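Local atomic coordinates of lipase-esterase related protein (Clostridium acetobutylicum, PDB entry 3E0X), a protein that is of unknown function but probably acts as a hydrolase, having the alpha/beta hydrolase fold of lipases and esterases. Residues 17-22 / 85-90; 23-28 / 91-96; 141-146 / 156-161. All blocks are in the same frame, centred on the assembly; numbering follows the deposited sequence. Where two conformers were deposited one is given.

Contact 1. Residues 17-22 / 85-90; sequences NTLLFV and NITLIG
Ile-89, in the conformer described, spreads its side chain beside Phe-21, laying CG1 over one face of the phenyl ring, toward the rim, while its other branch, CG2, comes 3.8 Å from ring atom CD1 of Phe-21. The two residues are bridge partners in neighbouring parallel strands, 18-22 and 86-90, inside the mixed sheet of an alpha/beta hydrolase fold. Strand axes lie 4.6 Å apart at their closest. Five backbone hydrogen bonds join the segments in the alternating manner of parallel sheet: Leu-20 N donates to Thr-87 O at 2.9 Å and Leu-20 O accepts from Ile-89 N, so both the backbone N-H and C=O of Leu-20 face strand 86-90. The backbone N-H and C=O groups of Leu-19 and Phe-21 turn to strand 43-47 instead.

Side chains alternate between the faces. Phe-21, Ile-89, Leu-19 and Thr-87 share one, where Leu-19 CD2 rests 3.8 Å from Thr-87 CB and the Phe-21 ring also meets Phe-32 edge-to-face. Thr-18, Ile-86, Leu-20, Leu-88 and Val-22 occupy the other, which helix 63-76 packs against through Phe-73 and Ile-74. There Leu-20 carries CG anti to its N (chi1 179°) whereas Leu-88 has it anti to the carbonyl carbon (chi1 -53°); the difference helps bring their CD2 methyls to 3.8 Å from each other.

Polarity appears at the start of the strands. Thr-18 OG1 is hydrogen-bonded to Asn-43 ND2 and also to a water, which accepts from Asn-85 N and thereby bridges the segments. In one of two conformers of Asn-17, its amide stands almost perpendicular to that of Asn-85, the planes 86° apart, and Asn-85 ND2 reaches Asn-17 OD1 at 2.9 Å in a bent, weak hydrogen bond.

Contact 2. Residues 23-28 / 91-96; sequences HGSGCN and YSMGGA. With OXE (ortho-xylene), chain C.
Tyr-91 contributes the edge of its ring to Cys-27 SG, which sits 5.5 Å from the ring centroid and close to the ring plane. Ser-92 CB covers the centre of one ring face, and the phenolic OH is held by His-227 O. Methyl C2' of the bound ortho-xylene lies 3.4 Å from Cys-27 SG and also touches Tyr-91 CE2, making this contact one wall of the ligand pocket.

The selenomethionine Met-93 packs CB 3.4 Å from Ser-25 OG; farther out its chain bends at chi3 (65°), bringing CE near the carbonyl of Gly-24. His-23 meets the other segment through its backbone, with O 3.3 Å from Gly-94 CA. Gly-24 likewise brings only backbone, its CA 3.2 Å from Tyr-91 O. Ser-25 N donates to Ser-92 OG at 3.1 Å, although the place of that hydroxyl is less certain. Ser-92 has phi 61° and psi -131°, a strained backbone consistent with the nucleophile elbow of alpha/beta hydrolases, whose Gly-x-Ser-x-Gly pattern is met by Gly-90, Ser-92 and Gly-94.

The 23-28 loop leaves the end of strand 18-22 and passes over the start of helix 93-102, while helix 165-177 meets Ser-25 and Met-93, and helix 63-76 reaches Met-93 as well.

Contact 3. Residues 141-146 / 156-161; sequences YLLECI and KYFETL. With OXE (ortho-xylene), chain C.
Phe-158 reaches across to the helix containing Leu-142, Leu-143 and Ile-146, which meet its ring from different directions. Leu-143 crosses the Phe-158 side chain at about a right angle and sets CD2 over one ring face, 3.9 Å from the centroid and 21° off the normal, a CH-pi contact. Leu-142, in the conformer described, approaches obliquely: its CG lies at the ring edge, in plane, while CD2 comes 3.6 Å from Phe-158 CZ. Ile-146 also slants against the ring, with CD1 at 3.7 Å from Phe-158 CD1. Having CG anti to its backbone N (chi1 -160°), Phe-158 extends toward all three.

Leu-161 ends the type I turn that starts at Phe-158 and turns back to the same helix, placing CD2 at 4.0 Å from CD2 of that Leu-142 conformer. Just before the turn, Tyr-157 O accepts from Thr-160 OG1 at 2.8 Å, in the carbonyl plane, on a lone pair, and from Thr-160 N too.

No hydrogen bond crosses between the segments. Met-168 of helix 165-177 packs against both Leu-142 and Leu-161. On the pocket side, Leu-161 CD2 approaches ortho-xylene C4 at 3.7 Å, and Ile-146 CG2 borders the same aromatic ring. The arrangement joins helices 139-146 and 152-158 of the insertion between strands 109-115 and 191-196, consistent with the helical cap over the ligand site found in many alpha/beta hydrolases.

Contacts 1 and 2 are buried, contact 3 only partly so and the farthest of the three from the centre of the chain. Contact 1 continues directly into contact 2: strands 18-22 and 86-91 end in the loop and the probable nucleophile elbow, and Val-22 O probably accepts a hydrogen bond from Tyr-91 N. Regular strand pairing in contact 1 thus gives way to close backbone packing round glycines in contact 2, then to apolar side-chain packing between helices in contact 3. Contacts 2 and 3 both touch ortho-xylene and meet through a probable hydrogen bond from Asn-28 ND2 to Thr-160 O, whereas contacts 1 and 3 do not touch.

Contact 1. Residues 17-22 / 85-90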
# COMPACT_ATOMS: atom_id res chain seq x y z
N ASN A 17 16.80 6.16 8.89
CA ASN A 17 15.95 5.63 7.85
C ASN A 17 14.50 5.61 8.32
O ASN A 17 14.13 4.95 9.32
CB ASN A 17 16.49 4.26 7.42
CG ASN A 17 18.03 4.24 7.37
OD1 ASN A 17 18.65 5.09 6.73
ND2 ASN A 17 18.63 3.29 8.08
N THR A 18 13.68 6.38 7.62
CA THR A 18 12.28 6.53 7.96
C THR A 18 11.45 5.75 6.95
O THR A 18 11.65 5.91 5.74
CB THR A 18 11.88 8.04 7.92
OG1 THR A 18 12.58 8.74 8.96
CG2 THR A 18 10.40 8.23 8.09
N LEU A 19 10.55 4.91 7.45
CA LEU A 19 9.67 4.15 6.58
C LEU A 19 8.27 4.65 6.82
O LEU A 19 7.76 4.62 7.96
CB LEU A 19 9.75 2.67 6.93
CG LEU A 19 11.11 1.96 6.96
CD1 LEU A 19 10.97 0.44 7.21
CD2 LEU A 19 11.90 2.20 5.71
N LEU A 20 7.64 5.12 5.75
CA LEU A 20 6.27 5.60 5.84
C LEU A 20 5.38 4.57 5.12
O LEU A 20 5.52 4.36 3.91
CB LEU A 20 6.16 6.99 5.19
CG LEU A 20 4.76 7.61 5.19
CD1 LEU A 20 4.22 7.82 6.57
CD2 LEU A 20 4.77 8.94 4.45
N PHE A 21 4.49 3.93 5.89
CA PHE A 21 3.65 2.84 5.40
C PHE A 21 2.29 3.37 5.01
O PHE A 21 1.62 4.04 5.82
CB PHE A 21 3.45 1.79 6.50
CG PHE A 21 4.73 1.10 6.96
CD1 PHE A 21 5.00 -0.22 6.58
CD2 PHE A 21 5.64 1.74 7.81
CE1 PHE A 21 6.17 -0.88 7.04
CE2 PHE A 21 6.78 1.09 8.26
CZ PHE A 21 7.05 -0.20 7.89
N VAL A 22 1.84 2.98 3.82
CA VAL A 22 0.55 3.39 3.30
C VAL A 22 -0.25 2.14 2.96
O VAL A 22 0.12 1.36 2.07
CB VAL A 22 0.71 4.24 2.03
CG1 VAL A 22 -0.65 4.63 1.49
CG2 VAL A 22 1.56 5.47 2.29
N ASN A 85 15.59 10.93 4.75
CA ASN A 85 15.68 9.64 4.05
C ASN A 85 14.43 8.79 4.24
O ASN A 85 14.43 7.80 4.99
CB ASN A 85 16.93 8.87 4.52
CG ASN A 85 17.14 7.59 3.74
OD1 ASN A 85 16.69 7.45 2.61
ND2 ASN A 85 17.82 6.62 4.36
N ILE A 86 13.37 9.18 3.54
CA ILE A 86 12.08 8.49 3.64
C ILE A 86 11.93 7.44 2.54
O ILE A 86 12.11 7.74 1.35
CB ILE A 86 10.89 9.49 3.59
CG1 ILE A 86 11.00 10.51 4.71
CG2 ILE A 86 9.57 8.76 3.74
CD1 ILE A 86 10.02 11.69 4.58
N THR A 87 11.59 6.22 2.96
CA THR A 87 11.16 5.17 2.04
C THR A 87 9.67 4.97 2.23
O THR A 87 9.20 4.82 3.35
CB THR A 87 11.89 3.83 2.32
OG1 THR A 87 13.30 4.03 2.16
CG2 THR A 87 11.43 2.73 1.36
N LEU A 88 8.94 5.02 1.13
CA LEU A 88 7.51 4.77 1.17
C LEU A 88 7.25 3.30 0.93
O LEU A 88 7.86 2.69 0.05
CB LEU A 88 6.78 5.58 0.09
CG LEU A 88 7.04 7.08 0.06
CD1 LEU A 88 6.22 7.68 -1.11
CD2 LEU A 88 6.70 7.73 1.39
N ILE A 89 6.35 2.73 1.74
CA ILE A 89 5.96 1.33 1.64
C ILE A 89 4.45 1.34 1.41
O ILE A 89 3.72 1.67 2.34
CB ILE A 89 6.24 0.60 2.99
CG1 ILE A 89 7.72 0.75 3.42
CG2 ILE A 89 5.79 -0.85 2.93
CD1 ILE A 89 8.70 0.02 2.54
N GLY A 90 4.00 1.00 0.21
CA GLY A 90 2.59 1.04 -0.09
C GLY A 90 2.05 -0.33 -0.42
O GLY A 90 2.62 -1.04 -1.26
O HOH W 1 14.85 9.94 7.43

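Contact 2. Residues 23-28 / 91-96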
# COMPACT_ATOMS: atom_id res chain seq x y z
N HIS A 23 -1.38 1.98 3.65
CA HIS A 23 -2.21 0.78 3.52
C HIS A 23 -3.04 0.81 2.23
O HIS A 23 -2.94 1.74 1.42
CB HIS A 23 -3.11 0.67 4.75
CG HIS A 23 -4.17 1.72 4.78
ND1 HIS A 23 -4.11 2.86 5.56
CD2 HIS A 23 -5.32 1.81 4.08
CE1 HIS A 23 -5.20 3.58 5.36
NE2 HIS A 23 -5.93 2.98 4.44
N GLY A 24 -3.89 -0.19 2.09
CA GLY A 24 -4.62 -0.39 0.84
C GLY A 24 -6.13 -0.28 0.97
O GLY A 24 -6.67 0.33 1.91
N SER A 25 -6.80 -0.86 -0.02
CA SER A 25 -8.24 -0.73 -0.17
C SER A 25 -8.97 -1.31 1.01
O SER A 25 -8.71 -2.46 1.41
CB SER A 25 -8.67 -1.50 -1.40
OG SER A 25 -7.97 -1.00 -2.52
N GLY A 26 -9.87 -0.52 1.59
CA GLY A 26 -10.79 -1.06 2.59
C GLY A 26 -10.12 -1.45 3.90
O GLY A 26 -10.74 -2.13 4.75
N CYS A 27 -8.86 -1.07 4.09
CA CYS A 27 -8.21 -1.35 5.36
C CYS A 27 -7.64 -0.09 5.98
O CYS A 27 -8.12 0.97 5.69
CB CYS A 27 -7.25 -2.53 5.29
SG CYS A 27 -5.97 -2.38 4.07
N ASN A 28 -6.70 -0.25 6.89
CA ASN A 28 -6.13 0.86 7.63
C ASN A 28 -4.73 0.47 8.08
O ASN A 28 -4.22 -0.57 7.68
CB ASN A 28 -7.04 1.17 8.83
CG ASN A 28 -7.44 -0.08 9.56
OD1 ASN A 28 -6.60 -0.80 10.09
ND2 ASN A 28 -8.75 -0.36 9.58
N TYR A 91 0.94 -0.70 0.23
CA TYR A 91 0.32 -1.99 -0.00
C TYR A 91 -0.99 -1.87 -0.76
O TYR A 91 -1.78 -1.00 -0.43
CB TYR A 91 -0.00 -2.59 1.38
CG TYR A 91 -0.97 -3.76 1.40
CD1 TYR A 91 -0.73 -4.92 0.65
CD2 TYR A 91 -2.13 -3.70 2.18
CE1 TYR A 91 -1.61 -6.02 0.69
CE2 TYR A 91 -3.04 -4.78 2.20
CZ TYR A 91 -2.77 -5.94 1.47
OH TYR A 91 -3.63 -7.01 1.51
N SER A 92 -1.23 -2.76 -1.74
CA SER A 92 -2.51 -2.77 -2.42
C SER A 92 -2.73 -1.41 -3.11
O SER A 92 -1.82 -0.94 -3.83
CB SER A 92 -3.60 -3.21 -1.41
OG SER A 92 -4.91 -2.73 -1.65
N MSE A 93 -3.88 -0.78 -2.92
CA MSE A 93 -4.09 0.58 -3.43
C MSE A 93 -2.93 1.52 -3.03
O MSE A 93 -2.55 2.43 -3.82
CB MSE A 93 -5.42 1.17 -2.91
CG MSE A 93 -5.73 2.55 -3.48
SE MSE A 93 -7.46 3.17 -2.83
CE MSE A 93 -6.98 3.30 -0.95
N GLY A 94 -2.37 1.30 -1.84
CA GLY A 94 -1.22 2.08 -1.35
C GLY A 94 -0.02 1.97 -2.27
O GLY A 94 0.80 2.89 -2.30
N GLY A 95 0.11 0.85 -3.00
CA GLY A 95 1.19 0.69 -3.99
C GLY A 95 1.05 1.75 -5.07
O GLY A 95 2.02 2.44 -5.42
N ALA A 96 -0.16 1.89 -5.63
CA ALA A 96 -0.40 2.93 -6.63
C ALA A 96 -0.16 4.30 -6.01
O ALA A 96 0.41 5.18 -6.64
CB ALA A 96 -1.81 2.81 -7.19
C1 OXE C . -7.38 -5.55 -0.47
C2 OXE C . -6.92 -5.16 0.88
C3 OXE C . -7.33 -5.88 2.00
C4 OXE C . -8.17 -6.98 1.81
C5 OXE C . -8.62 -7.36 0.54
C6 OXE C . -8.22 -6.66 -0.61
C1' OXE C . -6.89 -4.77 -1.66
C2' OXE C . -6.02 -3.97 1.04
O HOH W 2 -7.32 -3.26 -3.98

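Contact 3. Residues 141-146 / 156-161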
# COMPACT_ATOMS: atom_id res chain seq x y z
N TYR A 141 -15.17 -13.79 -2.65
CA TYR A 141 -14.06 -13.51 -3.55
C TYR A 141 -12.93 -12.83 -2.78
O TYR A 141 -11.77 -13.16 -3.00
CB TYR A 141 -14.50 -12.63 -4.73
CG TYR A 141 -13.40 -12.45 -5.75
CD1 TYR A 141 -13.06 -13.49 -6.58
CD2 TYR A 141 -12.71 -11.24 -5.87
CE1 TYR A 141 -12.05 -13.37 -7.52
CE2 TYR A 141 -11.67 -11.09 -6.82
CZ TYR A 141 -11.36 -12.17 -7.63
OH TYR A 141 -10.36 -12.05 -8.57
N LEU A 142 -13.27 -11.91 -1.87
CA LEU A 142 -12.23 -11.26 -1.08
C LEU A 142 -11.42 -12.30 -0.30
O LEU A 142 -10.18 -12.27 -0.27
CB LEU A 142 -12.86 -10.24 -0.14
CG LEU A 142 -11.90 -9.32 0.57
CD1 LEU A 142 -11.04 -8.58 -0.44
CD2 LEU A 142 -12.70 -8.35 1.40
N LEU A 143 -12.12 -13.26 0.33
CA LEU A 143 -11.44 -14.27 1.08
C LEU A 143 -10.55 -15.11 0.16
O LEU A 143 -9.46 -15.54 0.56
CB LEU A 143 -12.46 -15.15 1.84
CG LEU A 143 -13.03 -14.49 3.10
CD1 LEU A 143 -14.28 -15.23 3.55
CD2 LEU A 143 -11.98 -14.50 4.20
N GLU A 144 -11.02 -15.40 -1.05
CA GLU A 144 -10.23 -16.18 -1.98
C GLU A 144 -8.94 -15.42 -2.31
O GLU A 144 -7.84 -16.01 -2.38
CB GLU A 144 -11.03 -16.49 -3.26
CG GLU A 144 -10.32 -17.43 -4.20
CD GLU A 144 -11.13 -17.72 -5.46
OE1 GLU A 144 -12.26 -17.18 -5.61
OE2 GLU A 144 -10.62 -18.50 -6.31
N CYS A 145 -9.06 -14.11 -2.46
CA CYS A 145 -7.90 -13.28 -2.83
C CYS A 145 -6.85 -13.24 -1.75
O CYS A 145 -5.65 -13.14 -2.03
CB CYS A 145 -8.33 -11.86 -3.19
SG CYS A 145 -9.22 -11.78 -4.77
N ILE A 146 -7.28 -13.28 -0.50
CA ILE A 146 -6.30 -13.23 0.60
C ILE A 146 -5.80 -14.60 0.99
O ILE A 146 -4.90 -14.72 1.82
CB ILE A 146 -6.80 -12.43 1.85
CG1 ILE A 146 -7.91 -13.21 2.58
CG2 ILE A 146 -7.19 -11.00 1.43
CD1 ILE A 146 -7.69 -13.37 4.07
N LYS A 156 -7.05 -13.01 12.07
CA LYS A 156 -6.90 -11.80 12.86
C LYS A 156 -6.87 -10.54 11.98
O LYS A 156 -7.57 -9.56 12.25
CB LYS A 156 -5.60 -11.90 13.67
CG LYS A 156 -5.30 -10.72 14.56
CD LYS A 156 -3.90 -10.82 15.13
CE LYS A 156 -3.56 -9.54 15.89
NZ LYS A 156 -2.23 -9.62 16.56
N TYR A 157 -6.04 -10.56 10.95
CA TYR A 157 -5.89 -9.33 10.18
C TYR A 157 -7.03 -9.05 9.22
O TYR A 157 -7.32 -7.88 8.92
CB TYR A 157 -4.52 -9.24 9.51
CG TYR A 157 -3.46 -8.97 10.54
CD1 TYR A 157 -3.18 -7.67 10.96
CD2 TYR A 157 -2.76 -10.02 11.14
CE1 TYR A 157 -2.21 -7.42 11.95
CE2 TYR A 157 -1.79 -9.78 12.13
CZ TYR A 157 -1.52 -8.47 12.52
OH TYR A 157 -0.55 -8.23 13.49
N PHE A 158 -7.70 -10.11 8.77
CA PHE A 158 -8.91 -9.88 7.99
C PHE A 158 -9.95 -9.10 8.79
O PHE A 158 -10.69 -8.28 8.23
CB PHE A 158 -9.47 -11.20 7.44
CG PHE A 158 -10.40 -11.01 6.27
CD1 PHE A 158 -9.92 -10.56 5.05
CD2 PHE A 158 -11.75 -11.30 6.38
CE1 PHE A 158 -10.78 -10.37 3.94
CE2 PHE A 158 -12.61 -11.13 5.30
CZ PHE A 158 -12.13 -10.67 4.07
N GLU A 159 -10.00 -9.33 10.11
CA GLU A 159 -10.96 -8.63 10.97
C GLU A 159 -10.60 -7.16 11.17
O GLU A 159 -11.44 -6.38 11.64
CB GLU A 159 -11.13 -9.36 12.32
CG GLU A 159 -11.50 -8.51 13.57
CD GLU A 159 -12.99 -8.18 13.72
OE1 GLU A 159 -13.86 -8.97 13.27
OE2 GLU A 159 -13.30 -7.12 14.33
N THR A 160 -9.37 -6.76 10.81
CA THR A 160 -9.01 -5.34 10.92
C THR A 160 -9.51 -4.47 9.76
O THR A 160 -9.40 -3.21 9.80
CB THR A 160 -7.48 -5.10 11.06
OG1 THR A 160 -6.82 -5.32 9.80
CG2 THR A 160 -6.87 -5.97 12.14
N LEU A 161 -10.06 -5.11 8.73
CA LEU A 161 -10.57 -4.39 7.58
C LEU A 161 -11.71 -3.49 8.04
O LEU A 161 -12.41 -3.80 9.02
CB LEU A 161 -11.07 -5.33 6.50
CG LEU A 161 -10.06 -5.69 5.42
CD1 LEU A 161 -8.69 -6.18 5.92
CD2 LEU A 161 -10.69 -6.71 4.45
C1 OXE C . -7.38 -5.55 -0.47
C2 OXE C . -6.92 -5.16 0.88
C3 OXE C . -7.33 -5.88 2.00
C4 OXE C . -8.17 -6.98 1.81
C5 OXE C . -8.62 -7.36 0.54
C6 OXE C . -8.22 -6.66 -0.61
C1' OXE C . -6.89 -4.77 -1.66
C2' OXE C . -6.02 -3.97 1.04